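Local coordinates for Lmo0794 protein (Listeria monocytogenes, PDB 3EW7) that is of unknown function but probably binds NAD(P)H and may act as an oxidoreductase, at residues K49-F52 with D53-L56; E199-N202 with H203-E206. The protein carries 3 engineered substitutions. All coordinates share one frame; numbering follows the deposited sequence.

Interaction 1 of 2, residues K49-F52 with D53-L56; sequences KDIF and DLTL
Lys49 reaches along the turn and sets its ammonium on the backbone of Asp53: NZ lies 2.9 Å from Asp53 O, above the carbonyl plane and well away from a lone-pair direction. Its chain runs straight through CD and bends only at the last torsion (chi4 -81°), which swings NZ in to the carbonyl. On the way the methylenes graze Leu54, with Lys49 CB 3.5 Å from Leu54 CD1, the two side chains passing in opposite directions. The other methyl of Leu54, CD2, lies 4.3 Å from Ile51 CG1. Two backbone bonds close the bend, Asp53 N to Asp50 O at 3.0 Å and Leu54 N to Ile51 O at 3.1 Å. An Asx turn starts it: with CG anti to its own backbone nitrogen (chi1 172°), Asp50 presents OD2 to Phe52 N at 3.1 Å, and the donor stands above the carboxylate plane. Further out, Ile51 and Phe52 lean on Ser82 of helix 79-90 and on Tyr69, while Leu54 O accepts from His85 NE2. The link so anchored leads from edge strand 45-48 of the Rossmann-type sheet to helix 56-59. Asp50 OD2 and Asp53 OD2 are 4.4 Å apart, a like-charge pair that probably repels; a weak, long ion pair from Asp50 OD1 to Arg32 may offset part of it.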
loop_
_atom_site.group_PDB
_atom_site.type_symbol
_atom_site.label_atom_id
_atom_site.label_comp_id
_atom_site.label_asym_id
_atom_site.label_seq_id
_atom_site.Cartn_x
_atom_site.Cartn_y
_atom_site.Cartn_z
ATOM N N LYS A 49 10.981 -7.873 -5.492
ATOM C CA LYS A 49 11.146 -8.497 -4.189
ATOM C C LYS A 49 9.786 -8.767 -3.565
ATOM O O LYS A 49 8.894 -7.926 -3.618
ATOM C CB LYS A 49 11.961 -7.570 -3.285
ATOM C CG LYS A 49 13.146 -8.222 -2.605
ATOM C CD LYS A 49 14.191 -7.166 -2.257
ATOM C CE LYS A 49 15.482 -7.766 -1.710
ATOM N NZ LYS A 49 15.403 -8.113 -0.262
ATOM N N ASP A 50 9.609 -9.945 -2.990
ATOM C CA ASP A 50 8.341 -10.234 -2.355
ATOM C C ASP A 50 8.339 -9.431 -1.072
ATOM O O ASP A 50 9.395 -9.134 -0.521
ATOM C CB ASP A 50 8.200 -11.719 -2.039
ATOM C CG ASP A 50 6.968 -12.017 -1.198
ATOM O OD1 ASP A 50 5.830 -11.736 -1.657
ATOM O OD2 ASP A 50 7.145 -12.532 -0.068
ATOM N N ILE A 51 7.150 -9.085 -0.599
ATOM C CA ILE A 51 6.997 -8.291 0.606
ATOM C C ILE A 51 7.751 -8.878 1.807
ATOM O O ILE A 51 8.416 -8.164 2.559
ATOM C CB ILE A 51 5.491 -8.128 0.927
ATOM C CG1 ILE A 51 5.292 -7.107 2.036
ATOM C CG2 ILE A 51 4.888 -9.469 1.292
ATOM C CD1 ILE A 51 3.846 -6.761 2.251
ATOM N N PHE A 52 7.665 -10.191 1.960
ATOM C CA PHE A 52 8.308 -10.876 3.072
ATOM C C PHE A 52 9.822 -10.755 3.122
ATOM O O PHE A 52 10.417 -10.890 4.190
ATOM C CB PHE A 52 7.904 -12.349 3.052
ATOM C CG PHE A 52 6.523 -12.591 3.567
ATOM C CD1 PHE A 52 6.254 -12.484 4.926
ATOM C CD2 PHE A 52 5.477 -12.869 2.695
ATOM C CE1 PHE A 52 4.962 -12.648 5.413
ATOM C CE2 PHE A 52 4.166 -13.034 3.179
ATOM C CZ PHE A 52 3.913 -12.924 4.540
ATOM N N ASP A 53 10.444 -10.490 1.976
ATOM C CA ASP A 53 11.898 -10.371 1.904
ATOM C C ASP A 53 12.400 -8.944 2.024
ATOM O O ASP A 53 13.607 -8.704 1.994
ATOM C CB ASP A 53 12.424 -10.936 0.584
ATOM C CG ASP A 53 11.941 -12.334 0.319
ATOM O OD1 ASP A 53 11.996 -13.170 1.248
ATOM O OD2 ASP A 53 11.515 -12.592 -0.828
ATOM N N LEU A 54 11.483 -7.996 2.142
ATOM C CA LEU A 54 11.863 -6.595 2.248
ATOM C C LEU A 54 12.649 -6.245 3.519
ATOM O O LEU A 54 12.243 -6.586 4.638
ATOM C CB LEU A 54 10.609 -5.732 2.142
ATOM C CG LEU A 54 10.271 -5.157 0.767
ATOM C CD1 LEU A 54 10.825 -6.043 -0.335
ATOM C CD2 LEU A 54 8.766 -4.993 0.660
ATOM N N THR A 55 13.778 -5.565 3.339
ATOM C CA THR A 55 14.613 -5.157 4.469
ATOM C C THR A 55 14.577 -3.651 4.571
ATOM O O THR A 55 14.408 -2.971 3.562
ATOM C CB THR A 55 16.074 -5.532 4.266
ATOM O OG1 THR A 55 16.612 -4.732 3.204
ATOM C CG2 THR A 55 16.207 -7.007 3.911
ATOM N N LEU A 56 14.751 -3.126 5.780
ATOM C CA LEU A 56 14.748 -1.678 5.986
ATOM C C LEU A 56 15.537 -0.973 4.885
ATOM O O LEU A 56 15.115 0.064 4.365
ATOM C CB LEU A 56 15.358 -1.328 7.343
ATOM C CG LEU A 56 15.417 0.167 7.698
ATOM C CD1 LEU A 56 14.004 0.718 7.878
ATOM C CD2 LEU A 56 16.226 0.363 8.973
#

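Interaction 2 of 2, residues E199-N202 with H203-E206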
loop_
_atom_site.group_PDB
_atom_site.type_symbol
_atom_site.label_atom_id
_atom_site.label_comp_id
_atom_site.label_asym_id
_atom_site.label_seq_id
_atom_site.Cartn_x
_atom_site.Cartn_y
_atom_site.Cartn_z
ATOM N N GLU A 199 0.412 13.537 -0.195
ATOM C CA GLU A 199 0.873 14.908 -0.438
ATOM C C GLU A 199 0.477 15.899 0.689
ATOM O O GLU A 199 1.213 16.839 1.039
ATOM C CB GLU A 199 0.289 15.352 -1.794
ATOM C CG GLU A 199 0.697 14.515 -3.040
ATOM C CD GLU A 199 0.197 15.099 -4.381
ATOM O OE1 GLU A 199 -0.957 15.562 -4.480
ATOM O OE2 GLU A 199 0.948 15.059 -5.371
ATOM N N ARG A 200 -0.692 15.659 1.266
ATOM C CA ARG A 200 -1.178 16.503 2.339
ATOM C C ARG A 200 -1.732 15.679 3.487
ATOM O O ARG A 200 -2.941 15.612 3.711
ATOM C CB ARG A 200 -2.228 17.471 1.798
ATOM C CG ARG A 200 -1.673 18.579 0.898
ATOM C CD ARG A 200 -2.720 19.112 -0.081
ATOM N NE ARG A 200 -2.308 18.853 -1.461
ATOM C CZ ARG A 200 -2.754 17.849 -2.214
ATOM N NH1 ARG A 200 -3.647 16.989 -1.736
ATOM N NH2 ARG A 200 -2.294 17.703 -3.450
ATOM N N PRO A 201 -0.804 15.076 4.286
ATOM C CA PRO A 201 -1.128 14.240 5.443
ATOM C C PRO A 201 -2.185 14.813 6.380
ATOM O O PRO A 201 -2.089 15.957 6.829
ATOM C CB PRO A 201 0.214 14.096 6.143
ATOM C CG PRO A 201 1.181 14.168 5.025
ATOM C CD PRO A 201 0.649 15.302 4.210
ATOM N N ASN A 202 -3.192 14.006 6.677
ATOM C CA ASN A 202 -4.254 14.416 7.587
ATOM C C ASN A 202 -4.539 13.266 8.520
ATOM O O ASN A 202 -5.317 13.389 9.465
ATOM C CB ASN A 202 -5.534 14.766 6.823
ATOM C CG ASN A 202 -5.767 16.265 6.722
ATOM O OD1 ASN A 202 -6.906 16.707 6.554
ATOM N ND2 ASN A 202 -4.693 17.055 6.813
ATOM N N HIS A 203 -3.896 12.138 8.254
ATOM C CA HIS A 203 -4.109 10.954 9.059
ATOM C C HIS A 203 -2.818 10.226 9.365
ATOM O O HIS A 203 -2.700 9.023 9.120
ATOM C CB HIS A 203 -5.090 10.039 8.338
ATOM C CG HIS A 203 -6.342 10.740 7.920
ATOM N ND1 HIS A 203 -7.438 10.870 8.750
ATOM C CD2 HIS A 203 -6.637 11.428 6.794
ATOM C CE1 HIS A 203 -8.354 11.610 8.149
ATOM N NE2 HIS A 203 -7.893 11.961 6.964
ATOM N N LEU A 204 -1.850 10.964 9.904
ATOM C CA LEU A 204 -0.573 10.381 10.272
ATOM C C LEU A 204 -0.786 9.471 11.478
ATOM O O LEU A 204 -1.381 9.870 12.476
ATOM C CB LEU A 204 0.445 11.473 10.618
ATOM C CG LEU A 204 0.987 12.324 9.465
ATOM C CD1 LEU A 204 1.994 13.319 9.997
ATOM C CD2 LEU A 204 1.634 11.433 8.423
ATOM N N ASN A 205 -0.318 8.238 11.361
ATOM C CA ASN A 205 -0.431 7.269 12.432
ATOM C C ASN A 205 -1.817 6.907 12.931
ATOM O O ASN A 205 -2.027 6.733 14.131
ATOM C CB ASN A 205 0.444 7.693 13.600
ATOM C CG ASN A 205 1.864 7.233 13.427
ATOM O OD1 ASN A 205 2.442 6.630 14.324
ATOM N ND2 ASN A 205 2.433 7.497 12.259
ATOM N N GLU A 206 -2.761 6.779 12.006
ATOM C CA GLU A 206 -4.120 6.381 12.346
ATOM C C GLU A 206 -4.821 5.777 11.132
ATOM O O GLU A 206 -4.364 5.919 9.994
ATOM C CB GLU A 206 -4.929 7.565 12.887
ATOM C CG GLU A 206 -5.125 8.729 11.925
ATOM C CD GLU A 206 -6.014 9.828 12.511
ATOM O OE1 GLU A 206 -5.829 10.171 13.699
ATOM O OE2 GLU A 206 -6.893 10.359 11.786
#
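The His203 imidazole carries the peptide carbon of Asn202 over one face, as the chain linkage between these neighbours largely dictates, and the ring also stacks with Phe208 of strand 207-209. Its ND1 donates to Glu206 OE2 at 3.1 Å; the carboxylate oxygen is met on its anti side, and lies 19° out of the ring plane. Glu206 has CG between its backbone nitrogen and carbonyl carbon (chi1 62°) and an extended chain beyond, which returns the carboxylate toward the ring across the type II beta turn from His203 to Glu206. The turn is the last part of the link from helix 187-199 to edge strand 207-209 of the parallel sheet, and just before that strand Glu206 bonds by its backbone to Tyr152. The Asn202 amide folds back on the preceding residue, ND2 donating to Pro201 O at 2.8 Å with the acceptor nearly in the amide plane. Across the join, Pro201 CB packs against Leu204 CD2 at 3.8 Å. Where the helix ends, Arg200 NH2 pairs with Glu199 OE1 at 2.7 Å, Glu199 CB lying over one guanidinium face toward its rim. Glu197 OE2 accepts from the backbone nitrogens of both Asn202 and His203.

Interactions 1 and 2 are separate bends at the periphery of one Rossmann-type domain, in series along the chain: 49-56 closes long before 199-206 opens. Their centres are 24 Å apart and their nearest atoms about 14 Å, so neither touches the other. The parallel sheet relates them. Interaction 1 follows the C-terminal end of strand 45-48 and interaction 2 precedes the N-terminal end of strand 207-209, the two outermost strands, which places them at opposite ends of the sheet. Rossmann folds bind dinucleotides at the C-terminal ends of their strands, so a cofactor would be expected at the end of interaction 1, though no ligand in the model confirms it.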